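Local coordinates for protein dihydropteridine reductase (Dictyostelium discoideum, PDB 3ORF) that catalyses the NADH- or NADPH-dependent reduction of dihydropteridine to tetrahydropteridine, probably supplying tetrahydrobiopterin as cofactor for the aromatic amino acid hydroxylases, at residues S22-G35 / S85-G97; G96-F108 / N150-K162. All blocks are in the same frame, centred on the assembly; numbering follows the deposited sequence.

Contact 1: residues S22-G35 / S85-G97; sequences SKNILVLGGSGALG and SIKVDTFVCAAGG. With NAD (nicotinamide-adenine-dinucleotide), chain E.
Asn24 carries its CG anti to its own carbonyl carbon (chi1 -54°), which swings the amide across to the 85-97 segment. There ND2 donates to Lys87 O at 2.8 Å, with the carbonyl oxygen almost in the amide plane. Asp89 has the same kind of first torsion (chi1 -63°). It brings OD1 back to Asn24 N at 3.0 Å, where the oxygen accepts through its anti lone pair. Asp89 N in turn donates to Asn24 O, so backbone and side chains lock this end together. Asn135 holds the other carboxylate oxygen of Asp89.

From here strands 24-28 and 90-93 run parallel, 4.7 Å apart at closest approach. Their backbone bonds run from Leu26 N to Thr90 O through to Ala94 N on Leu28 O. On one face, Leu26 CG packs on Phe91 CD1 at 3.7 Å, and Leu28 CB lies near CZ of the same ring. On the other face, Ile25 CG1 runs alongside Thr90 CG2, 3.8 Å away.

Past the strands, the glycine-rich turn leads into helix 33-44, as in the Rossmann fold of short-chain dehydrogenases. Gly29 has a positive phi, and a CB there would strike Ala95 N. A CB on Gly32 would strike NAD O5B. Leu34 N donates to NAD O2N at 3.0 Å, and Ala33 N binds O2A. Ala95 O accepts a hydrogen bond from NAD O3D at 2.8 Å, and Ala95 CB touches the adenine. Backbone amides at the helix start therefore meet the diphosphate, and the helix dipole would probably help offset its negative charge.

Contact 2: residues G96-F108 / N150-K162; sequences GGWSGGNASSDEF and NRTSGMIAYGATK. With NAD (nicotinamide-adenine-dinucleotide), chain E.
The Tyr158 ring has the edge of the Trp98 indole over one face and the aliphatic part of Lys162 over the other. Trp98 CD1 sits over the ring centre, 3.3 Å from Tyr158 CG, and Lys162 CG lies toward the rim. The Trp98 five-membered ring meets Tyr158 edge-to-face, with planes at 70°. Gly97 O and NAD O2D lie at the Tyr158 edge. Gly100 N lies over one face of the indole, toward the rim. At the indole edge, in its plane, is Met155 SD, a Met-aromatic contact. Trp98 NE1 points at this sulfur and makes a weak hydrogen bond of 3.3 Å.

Met155 CG stands between its backbone N and carbonyl carbon (chi1 53°), and an extended chi2 (-176°) then places SD at the Trp98 edge.

Farther along, the backbones form a single bridge. Gly101 N donates to Gly154 O at 3.0 Å, and Ile156 N to Gly101 O at 3.2 Å. Both donors are tilted from the carbonyl planes. One water links Ser99 O to Tyr158 N, and another links Gly101 O to Ala157 N. These bonds occupy amides in the first turn of helix 156-172. Ile156 CD1 packs on Ala103 CB, 4.0 Å away. Nearby, Asn102 ND2 binds Asn176 O of the second subunit, placing this end at the dimer interface.

Tyr158 is the predicted proton acceptor, and its OH is 3.1 Å from NAD C5N. A leucine here, without ring or hydroxyl, would probably leave the Trp98 edge with no aromatic face to meet and the nicotinamide side without its predicted proton acceptor. Lys162 NZ bonds weakly to NAD O2D and is also held by Thr143 O. Tyr158 and Lys162 fit the Tyr-x-x-x-Lys motif of short-chain dehydrogenases. Both face the nicotinamide end of the cofactor, and Trp98 packs on the tyrosine of the pair.

Contact 1 comes first along the chain, and contact 2 follows in series. Their centres are about 26 Å apart. Contact 1 lies in the parallel part of the mixed sheet, where strands 24-28 and 88-93 are neighbours. Contact 2 lies farther out, between the loop leading to helix 108-133 and the start of helix 156-172. They share Gly96 and Gly97, where the chain leaves strand 88-93 and passes the cofactor. Both touch the same NAD: contact 1 at the adenine, the diphosphate and both riboses, contact 2 at the nicotinamide and its ribose. The chain thus joins cofactor binding in the sheet to the predicted catalytic tyrosine and the dimer interface.

Contact 1: residues S22-G35 / S85-G97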
# COMPACT_ATOMS: atom_id res chain seq x y z
N SER A 22 21.78 -21.03 -21.32
CA SER A 22 20.40 -20.45 -21.55
C SER A 22 19.89 -19.49 -20.41
O SER A 22 20.00 -19.77 -19.21
CB SER A 22 19.39 -21.56 -21.78
OG SER A 22 18.10 -21.01 -22.05
N LYS A 23 19.34 -18.35 -20.77
CA LYS A 23 18.91 -17.47 -19.71
C LYS A 23 17.41 -17.59 -19.48
O LYS A 23 16.67 -17.78 -20.41
CB LYS A 23 19.34 -16.05 -20.02
CG LYS A 23 20.85 -15.88 -20.28
CD LYS A 23 21.55 -15.40 -19.05
CE LYS A 23 22.75 -14.59 -19.44
NZ LYS A 23 23.64 -14.43 -18.26
N ASN A 24 16.98 -17.52 -18.22
CA ASN A 24 15.55 -17.59 -17.90
C ASN A 24 14.93 -16.27 -17.50
O ASN A 24 15.47 -15.54 -16.63
CB ASN A 24 15.30 -18.61 -16.79
CG ASN A 24 15.89 -19.96 -17.13
OD1 ASN A 24 15.86 -20.31 -18.27
ND2 ASN A 24 16.41 -20.70 -16.13
N ILE A 25 13.77 -15.97 -18.08
CA ILE A 25 12.99 -14.86 -17.55
C ILE A 25 11.65 -15.36 -17.03
O ILE A 25 10.97 -16.14 -17.69
CB ILE A 25 12.83 -13.71 -18.59
CG1 ILE A 25 11.84 -12.65 -18.04
CG2 ILE A 25 12.32 -14.22 -19.92
CD1 ILE A 25 11.50 -11.50 -19.04
N LEU A 26 11.26 -14.86 -15.87
CA LEU A 26 9.97 -15.21 -15.29
C LEU A 26 9.05 -14.03 -15.16
O LEU A 26 9.47 -12.95 -14.73
CB LEU A 26 10.20 -15.81 -13.93
CG LEU A 26 9.03 -15.85 -12.96
CD1 LEU A 26 8.08 -16.79 -13.46
CD2 LEU A 26 9.59 -16.49 -11.73
N VAL A 27 7.79 -14.20 -15.54
CA VAL A 27 6.90 -13.06 -15.66
C VAL A 27 5.56 -13.34 -14.95
O VAL A 27 4.83 -14.25 -15.36
CB VAL A 27 6.60 -12.70 -17.13
CG1 VAL A 27 5.70 -11.43 -17.19
CG2 VAL A 27 7.89 -12.54 -17.99
N LEU A 28 5.28 -12.58 -13.88
CA LEU A 28 4.03 -12.73 -13.11
C LEU A 28 3.11 -11.81 -13.85
O LEU A 28 3.54 -10.68 -14.22
CB LEU A 28 4.25 -12.26 -11.64
CG LEU A 28 3.07 -12.38 -10.67
CD1 LEU A 28 2.66 -13.91 -10.56
CD2 LEU A 28 3.41 -11.76 -9.24
N GLY A 29 1.89 -12.26 -14.18
CA GLY A 29 1.07 -11.48 -15.08
C GLY A 29 1.45 -11.84 -16.51
O GLY A 29 1.17 -11.08 -17.47
N GLY A 30 2.14 -12.97 -16.64
CA GLY A 30 2.59 -13.42 -17.96
C GLY A 30 1.54 -13.61 -19.05
O GLY A 30 1.91 -13.75 -20.21
N SER A 31 0.24 -13.52 -18.74
CA SER A 31 -0.75 -13.66 -19.83
C SER A 31 -1.42 -12.35 -20.19
O SER A 31 -2.20 -12.33 -21.16
CB SER A 31 -1.86 -14.62 -19.46
OG SER A 31 -1.32 -15.93 -19.27
N GLY A 32 -1.13 -11.27 -19.42
CA GLY A 32 -1.74 -9.95 -19.69
C GLY A 32 -1.18 -9.35 -20.97
O GLY A 32 -0.30 -9.96 -21.58
N ALA A 33 -1.63 -8.17 -21.36
CA ALA A 33 -1.09 -7.57 -22.58
C ALA A 33 0.43 -7.34 -22.48
O ALA A 33 1.22 -7.77 -23.34
CB ALA A 33 -1.80 -6.27 -22.87
N LEU A 34 0.87 -6.66 -21.43
CA LEU A 34 2.31 -6.38 -21.31
C LEU A 34 3.09 -7.67 -21.09
O LEU A 34 4.12 -7.90 -21.74
CB LEU A 34 2.59 -5.37 -20.16
CG LEU A 34 4.08 -5.16 -19.85
CD1 LEU A 34 4.88 -4.54 -21.08
CD2 LEU A 34 4.16 -4.36 -18.59
N GLY A 35 2.57 -8.48 -20.16
CA GLY A 35 3.22 -9.70 -19.74
C GLY A 35 3.45 -10.61 -20.94
O GLY A 35 4.56 -11.16 -21.11
N SER A 85 14.21 -27.34 -10.96
CA SER A 85 15.58 -26.84 -11.03
C SER A 85 15.86 -25.51 -11.80
O SER A 85 17.00 -25.22 -12.17
CB SER A 85 16.54 -27.95 -11.50
OG SER A 85 17.87 -27.60 -11.20
N ILE A 86 14.88 -24.66 -12.01
CA ILE A 86 15.23 -23.44 -12.75
C ILE A 86 15.39 -22.24 -11.82
O ILE A 86 14.68 -22.11 -10.81
CB ILE A 86 14.26 -23.15 -13.93
CG1 ILE A 86 12.79 -23.32 -13.51
CG2 ILE A 86 14.51 -24.13 -15.13
CD1 ILE A 86 12.18 -22.02 -12.94
N LYS A 87 16.36 -21.39 -12.13
CA LYS A 87 16.52 -20.12 -11.44
C LYS A 87 16.42 -19.05 -12.50
O LYS A 87 16.57 -19.36 -13.68
CB LYS A 87 17.89 -20.05 -10.76
CG LYS A 87 18.07 -21.03 -9.62
CD LYS A 87 17.00 -20.83 -8.53
CE LYS A 87 17.37 -21.52 -7.21
NZ LYS A 87 16.13 -21.77 -6.42
N VAL A 88 16.15 -17.81 -12.13
CA VAL A 88 15.84 -16.88 -13.21
C VAL A 88 16.74 -15.70 -13.19
O VAL A 88 17.14 -15.24 -12.12
CB VAL A 88 14.31 -16.51 -13.33
CG1 VAL A 88 13.38 -17.77 -13.23
CG2 VAL A 88 13.87 -15.50 -12.37
N ASP A 89 17.10 -15.23 -14.37
CA ASP A 89 18.02 -14.11 -14.49
C ASP A 89 17.32 -12.73 -14.48
O ASP A 89 17.96 -11.69 -14.19
CB ASP A 89 18.79 -14.24 -15.80
CG ASP A 89 19.67 -15.54 -15.85
OD1 ASP A 89 19.28 -16.57 -16.53
OD2 ASP A 89 20.69 -15.56 -15.16
N THR A 90 16.06 -12.72 -14.94
CA THR A 90 15.22 -11.58 -14.95
C THR A 90 13.81 -11.98 -14.49
O THR A 90 13.23 -12.98 -14.98
CB THR A 90 15.10 -11.01 -16.34
OG1 THR A 90 16.34 -10.43 -16.72
CG2 THR A 90 13.99 -9.95 -16.36
N PHE A 91 13.28 -11.22 -13.52
CA PHE A 91 11.90 -11.40 -13.07
C PHE A 91 11.13 -10.13 -13.37
O PHE A 91 11.66 -9.02 -13.15
CB PHE A 91 11.84 -11.70 -11.57
CG PHE A 91 10.44 -11.61 -11.03
CD1 PHE A 91 9.58 -12.70 -11.11
CD2 PHE A 91 9.93 -10.38 -10.55
CE1 PHE A 91 8.23 -12.59 -10.71
CE2 PHE A 91 8.60 -10.27 -10.10
CZ PHE A 91 7.75 -11.42 -10.19
N VAL A 92 9.93 -10.23 -13.91
CA VAL A 92 9.12 -9.00 -14.20
C VAL A 92 7.73 -9.19 -13.68
O VAL A 92 7.10 -10.21 -13.97
CB VAL A 92 9.00 -8.75 -15.70
CG1 VAL A 92 8.07 -7.49 -15.97
CG2 VAL A 92 10.38 -8.53 -16.32
N CYS A 93 7.23 -8.28 -12.87
CA CYS A 93 5.81 -8.42 -12.56
C CYS A 93 4.99 -7.49 -13.44
O CYS A 93 5.12 -6.23 -13.40
CB CYS A 93 5.54 -8.13 -11.09
SG CYS A 93 3.78 -8.00 -10.62
N ALA A 94 4.17 -8.10 -14.28
CA ALA A 94 3.32 -7.29 -15.14
C ALA A 94 1.89 -7.50 -14.76
O ALA A 94 1.03 -7.16 -15.53
CB ALA A 94 3.52 -7.64 -16.62
N ALA A 95 1.65 -8.10 -13.62
CA ALA A 95 0.32 -8.31 -13.07
C ALA A 95 -0.23 -6.98 -12.55
O ALA A 95 0.52 -6.10 -12.13
CB ALA A 95 0.40 -9.36 -11.88
N GLY A 96 -1.53 -6.85 -12.52
CA GLY A 96 -2.11 -5.66 -11.89
C GLY A 96 -3.46 -5.37 -12.56
O GLY A 96 -3.97 -6.19 -13.34
N GLY A 97 -4.00 -4.20 -12.30
CA GLY A 97 -5.33 -3.83 -12.83
C GLY A 97 -5.52 -2.36 -12.48
O GLY A 97 -4.86 -1.84 -11.57
PA NAD E . -3.85 -6.77 -18.29
O1A NAD E . -5.13 -6.68 -17.54
O2A NAD E . -3.81 -7.21 -19.71
O5B NAD E . -2.95 -7.91 -17.52
C5B NAD E . -2.70 -8.04 -16.17
C4B NAD E . -2.44 -9.54 -15.94
O4B NAD E . -2.22 -9.69 -14.50
C3B NAD E . -3.74 -10.34 -16.23
O3B NAD E . -3.38 -11.55 -16.86
C2B NAD E . -4.24 -10.77 -14.87
O2B NAD E . -4.85 -12.07 -14.92
C1B NAD E . -2.92 -10.86 -14.09
N9A NAD E . -3.05 -10.68 -12.61
C8A NAD E . -3.88 -9.79 -12.01
N7A NAD E . -3.66 -9.89 -10.69
C5A NAD E . -2.72 -10.86 -10.45
C6A NAD E . -2.10 -11.41 -9.28
N6A NAD E . -2.47 -11.03 -8.03
N1A NAD E . -1.14 -12.37 -9.42
C2A NAD E . -0.82 -12.81 -10.63
N3A NAD E . -1.39 -12.31 -11.74
C4A NAD E . -2.35 -11.36 -11.69
O3 NAD E . -3.15 -5.38 -18.04
PN NAD E . -2.01 -4.69 -18.81
O1N NAD E . -2.73 -3.69 -19.66
O2N NAD E . -0.97 -5.66 -19.34
O5D NAD E . -1.23 -3.82 -17.68
C5D NAD E . -0.02 -4.27 -17.05
C4D NAD E . 0.35 -3.35 -15.88
O4D NAD E . 0.20 -1.96 -16.28
C3D NAD E . -0.49 -3.48 -14.60
O3D NAD E . 0.46 -3.65 -13.50
C2D NAD E . -1.21 -2.13 -14.47
O2D NAD E . -1.40 -1.89 -13.06
C1D NAD E . -0.07 -1.25 -15.03
N1N NAD E . 0.02 0.26 -15.28
C2N NAD E . -0.50 0.95 -16.46
C3N NAD E . -0.31 2.38 -16.54
C7N NAD E . -0.79 3.25 -17.73
O7N NAD E . -1.35 4.34 -17.50
N7N NAD E . -0.48 2.76 -18.94
C4N NAD E . 0.39 3.06 -15.52
C5N NAD E . 0.91 2.37 -14.41
C6N NAD E . 0.73 1.01 -14.30
O HOH W 1 0.39 -7.77 -18.36

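Contact 2: residues G96-F108 / N150-K162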
# COMPACT_ATOMS: atom_id res chain seq x y z
N GLY A 96 -1.53 -6.85 -12.52
CA GLY A 96 -2.11 -5.66 -11.89
C GLY A 96 -3.46 -5.37 -12.56
O GLY A 96 -3.97 -6.19 -13.34
N GLY A 97 -4.00 -4.20 -12.30
CA GLY A 97 -5.33 -3.83 -12.83
C GLY A 97 -5.52 -2.36 -12.48
O GLY A 97 -4.86 -1.84 -11.57
N TRP A 98 -6.47 -1.72 -13.16
CA TRP A 98 -6.93 -0.40 -12.80
C TRP A 98 -8.43 -0.33 -12.45
O TRP A 98 -9.26 -0.92 -13.10
CB TRP A 98 -6.57 0.63 -13.92
CG TRP A 98 -6.94 2.06 -13.48
CD1 TRP A 98 -6.15 2.91 -12.75
CD2 TRP A 98 -8.18 2.73 -13.67
NE1 TRP A 98 -6.81 4.09 -12.53
CE2 TRP A 98 -8.06 4.00 -13.09
CE3 TRP A 98 -9.37 2.40 -14.31
CZ2 TRP A 98 -9.10 4.93 -13.09
CZ3 TRP A 98 -10.41 3.34 -14.35
CH2 TRP A 98 -10.28 4.57 -13.72
N SER A 99 -8.77 0.42 -11.42
CA SER A 99 -10.18 0.73 -11.12
C SER A 99 -10.18 2.10 -10.54
O SER A 99 -9.22 2.43 -9.83
CB SER A 99 -10.72 -0.18 -10.00
OG SER A 99 -11.29 -1.36 -10.52
N GLY A 100 -11.27 2.87 -10.78
CA GLY A 100 -11.40 4.25 -10.35
C GLY A 100 -12.15 4.42 -9.04
O GLY A 100 -12.64 3.48 -8.45
N GLY A 101 -12.20 5.66 -8.58
CA GLY A 101 -13.14 6.08 -7.59
C GLY A 101 -12.47 6.80 -6.46
O GLY A 101 -11.41 6.36 -5.98
N ASN A 102 -13.13 7.88 -6.03
CA ASN A 102 -12.76 8.59 -4.84
C ASN A 102 -13.47 7.99 -3.62
O ASN A 102 -14.13 6.94 -3.70
CB ASN A 102 -12.99 10.11 -4.96
CG ASN A 102 -14.43 10.48 -4.85
OD1 ASN A 102 -15.30 9.63 -4.89
ND2 ASN A 102 -14.70 11.78 -4.70
N ALA A 103 -13.33 8.63 -2.48
CA ALA A 103 -13.69 7.93 -1.25
C ALA A 103 -15.19 7.90 -1.01
O ALA A 103 -15.68 7.07 -0.24
CB ALA A 103 -12.96 8.51 -0.06
N SER A 104 -15.92 8.76 -1.70
CA SER A 104 -17.36 8.84 -1.41
C SER A 104 -18.22 8.17 -2.47
O SER A 104 -19.43 8.05 -2.28
CB SER A 104 -17.82 10.29 -1.15
OG SER A 104 -17.58 11.10 -2.28
N SER A 105 -17.59 7.71 -3.53
CA SER A 105 -18.26 7.13 -4.66
C SER A 105 -18.77 5.70 -4.39
O SER A 105 -18.23 4.97 -3.54
CB SER A 105 -17.32 7.15 -5.87
OG SER A 105 -16.30 6.19 -5.71
N ASP A 106 -19.78 5.30 -5.18
CA ASP A 106 -20.46 4.05 -5.00
C ASP A 106 -19.54 2.86 -5.17
O ASP A 106 -19.70 1.86 -4.50
CB ASP A 106 -21.65 3.93 -6.00
CG ASP A 106 -22.86 4.88 -5.66
OD1 ASP A 106 -23.70 5.12 -6.57
OD2 ASP A 106 -23.00 5.36 -4.51
N GLU A 107 -18.59 2.94 -6.09
CA GLU A 107 -17.74 1.81 -6.38
C GLU A 107 -16.48 1.69 -5.49
O GLU A 107 -15.59 0.82 -5.74
CB GLU A 107 -17.30 1.87 -7.85
CG GLU A 107 -16.24 2.99 -8.15
CD GLU A 107 -16.88 4.34 -8.52
OE1 GLU A 107 -17.95 4.66 -7.96
OE2 GLU A 107 -16.31 5.12 -9.33
N PHE A 108 -16.42 2.50 -4.44
CA PHE A 108 -15.19 2.72 -3.73
C PHE A 108 -14.69 1.49 -2.99
O PHE A 108 -13.53 1.08 -3.21
CB PHE A 108 -15.23 3.92 -2.80
CG PHE A 108 -13.99 4.03 -1.91
CD1 PHE A 108 -12.71 4.28 -2.50
CD2 PHE A 108 -14.06 3.79 -0.53
CE1 PHE A 108 -11.56 4.36 -1.74
CE2 PHE A 108 -12.90 3.88 0.27
CZ PHE A 108 -11.63 4.17 -0.35
N ASN A 150 2.13 11.23 -7.54
CA ASN A 150 1.45 12.46 -7.10
C ASN A 150 0.09 12.09 -6.59
O ASN A 150 -0.20 10.91 -6.50
CB ASN A 150 1.30 13.44 -8.28
CG ASN A 150 2.63 14.16 -8.61
OD1 ASN A 150 3.11 15.03 -7.88
ND2 ASN A 150 3.22 13.77 -9.72
N ARG A 151 -0.78 13.08 -6.32
CA ARG A 151 -2.16 12.80 -5.87
C ARG A 151 -2.99 11.99 -6.88
O ARG A 151 -2.95 12.20 -8.09
CB ARG A 151 -2.92 14.07 -5.52
CG ARG A 151 -2.18 14.97 -4.51
CD ARG A 151 -2.33 14.53 -3.08
NE ARG A 151 -2.21 13.09 -2.86
CZ ARG A 151 -1.06 12.38 -2.75
NH1 ARG A 151 0.15 12.96 -2.90
NH2 ARG A 151 -1.14 11.06 -2.50
N THR A 152 -3.74 11.06 -6.33
CA THR A 152 -4.59 10.20 -7.09
C THR A 152 -5.97 10.22 -6.42
O THR A 152 -6.63 9.18 -6.24
CB THR A 152 -3.99 8.80 -7.06
OG1 THR A 152 -3.67 8.44 -5.70
CG2 THR A 152 -2.70 8.68 -8.00
N SER A 153 -6.41 11.41 -6.06
CA SER A 153 -7.75 11.65 -5.54
C SER A 153 -8.92 10.99 -6.25
O SER A 153 -9.83 10.52 -5.59
CB SER A 153 -8.01 13.13 -5.50
OG SER A 153 -7.21 13.60 -4.43
N GLY A 154 -8.92 10.97 -7.57
CA GLY A 154 -10.00 10.28 -8.27
C GLY A 154 -9.87 8.79 -8.38
O GLY A 154 -10.68 8.18 -9.06
N MET A 155 -8.82 8.18 -7.78
CA MET A 155 -8.54 6.75 -7.95
C MET A 155 -7.62 6.32 -6.81
O MET A 155 -6.50 5.82 -6.97
CB MET A 155 -7.88 6.47 -9.30
CG MET A 155 -6.66 7.29 -9.58
SD MET A 155 -5.98 7.01 -11.24
CE MET A 155 -6.72 8.32 -12.22
N ILE A 156 -8.19 6.51 -5.63
CA ILE A 156 -7.48 6.41 -4.41
C ILE A 156 -6.93 4.98 -4.18
O ILE A 156 -5.86 4.80 -3.61
CB ILE A 156 -8.49 6.81 -3.27
CG1 ILE A 156 -8.78 8.31 -3.36
CG2 ILE A 156 -7.94 6.45 -1.89
CD1 ILE A 156 -9.59 8.82 -2.20
N ALA A 157 -7.69 3.98 -4.58
CA ALA A 157 -7.26 2.62 -4.27
C ALA A 157 -6.13 2.18 -5.17
O ALA A 157 -5.11 1.54 -4.75
CB ALA A 157 -8.45 1.68 -4.39
N TYR A 158 -6.24 2.57 -6.42
CA TYR A 158 -5.14 2.31 -7.39
C TYR A 158 -3.91 3.08 -6.95
O TYR A 158 -2.79 2.53 -6.97
CB TYR A 158 -5.59 2.76 -8.80
CG TYR A 158 -4.52 2.69 -9.89
CD1 TYR A 158 -4.13 1.46 -10.41
CD2 TYR A 158 -3.94 3.86 -10.39
CE1 TYR A 158 -3.22 1.37 -11.42
CE2 TYR A 158 -2.95 3.78 -11.44
CZ TYR A 158 -2.63 2.56 -11.92
OH TYR A 158 -1.74 2.46 -12.90
N GLY A 159 -4.08 4.36 -6.57
CA GLY A 159 -2.88 5.22 -6.24
C GLY A 159 -2.18 4.65 -4.98
O GLY A 159 -0.94 4.47 -4.94
N ALA A 160 -2.98 4.31 -3.96
CA ALA A 160 -2.33 3.80 -2.72
C ALA A 160 -1.63 2.43 -2.92
O ALA A 160 -0.60 2.24 -2.39
CB ALA A 160 -3.30 3.75 -1.58
N THR A 161 -2.17 1.51 -3.70
CA THR A 161 -1.58 0.19 -3.89
C THR A 161 -0.36 0.32 -4.75
O THR A 161 0.65 -0.40 -4.55
CB THR A 161 -2.59 -0.87 -4.50
OG1 THR A 161 -3.22 -0.35 -5.67
CG2 THR A 161 -3.69 -1.20 -3.52
N LYS A 162 -0.40 1.26 -5.72
CA LYS A 162 0.80 1.58 -6.47
C LYS A 162 1.87 2.30 -5.61
O LYS A 162 3.08 2.10 -5.82
CB LYS A 162 0.50 2.47 -7.68
CG LYS A 162 -0.20 1.72 -8.82
CD LYS A 162 0.35 0.32 -8.99
CE LYS A 162 0.06 -0.27 -10.42
NZ LYS A 162 1.01 -1.33 -10.73
PA NAD E . -3.85 -6.77 -18.29
O1A NAD E . -5.13 -6.68 -17.54
O2A NAD E . -3.81 -7.21 -19.71
O5B NAD E . -2.95 -7.91 -17.52
C5B NAD E . -2.70 -8.04 -16.17
C4B NAD E . -2.44 -9.54 -15.94
O4B NAD E . -2.22 -9.69 -14.50
C3B NAD E . -3.74 -10.34 -16.23
O3B NAD E . -3.38 -11.55 -16.86
C2B NAD E . -4.24 -10.77 -14.87
O2B NAD E . -4.85 -12.07 -14.92
C1B NAD E . -2.92 -10.86 -14.09
N9A NAD E . -3.05 -10.68 -12.61
C8A NAD E . -3.88 -9.79 -12.01
N7A NAD E . -3.66 -9.89 -10.69
C5A NAD E . -2.72 -10.86 -10.45
C6A NAD E . -2.10 -11.41 -9.28
N6A NAD E . -2.47 -11.03 -8.03
N1A NAD E . -1.14 -12.37 -9.42
C2A NAD E . -0.82 -12.81 -10.63
N3A NAD E . -1.39 -12.31 -11.74
C4A NAD E . -2.35 -11.36 -11.69
O3 NAD E . -3.15 -5.38 -18.04
PN NAD E . -2.01 -4.69 -18.81
O1N NAD E . -2.73 -3.69 -19.66
O2N NAD E . -0.97 -5.66 -19.34
O5D NAD E . -1.23 -3.82 -17.68
C5D NAD E . -0.02 -4.27 -17.05
C4D NAD E . 0.35 -3.35 -15.88
O4D NAD E . 0.20 -1.96 -16.28
C3D NAD E . -0.49 -3.48 -14.60
O3D NAD E . 0.46 -3.65 -13.50
C2D NAD E . -1.21 -2.13 -14.47
O2D NAD E . -1.40 -1.89 -13.06
C1D NAD E . -0.07 -1.25 -15.03
N1N NAD E . 0.02 0.26 -15.28
C2N NAD E . -0.50 0.95 -16.46
C3N NAD E . -0.31 2.38 -16.54
C7N NAD E . -0.79 3.25 -17.73
O7N NAD E . -1.35 4.34 -17.50
N7N NAD E . -0.48 2.76 -18.94
C4N NAD E . 0.39 3.06 -15.52
C5N NAD E . 0.91 2.37 -14.41
C6N NAD E . 0.73 1.01 -14.30
O HOH W 2 -8.66 3.53 -7.47
O HOH W 3 -10.50 3.95 -5.58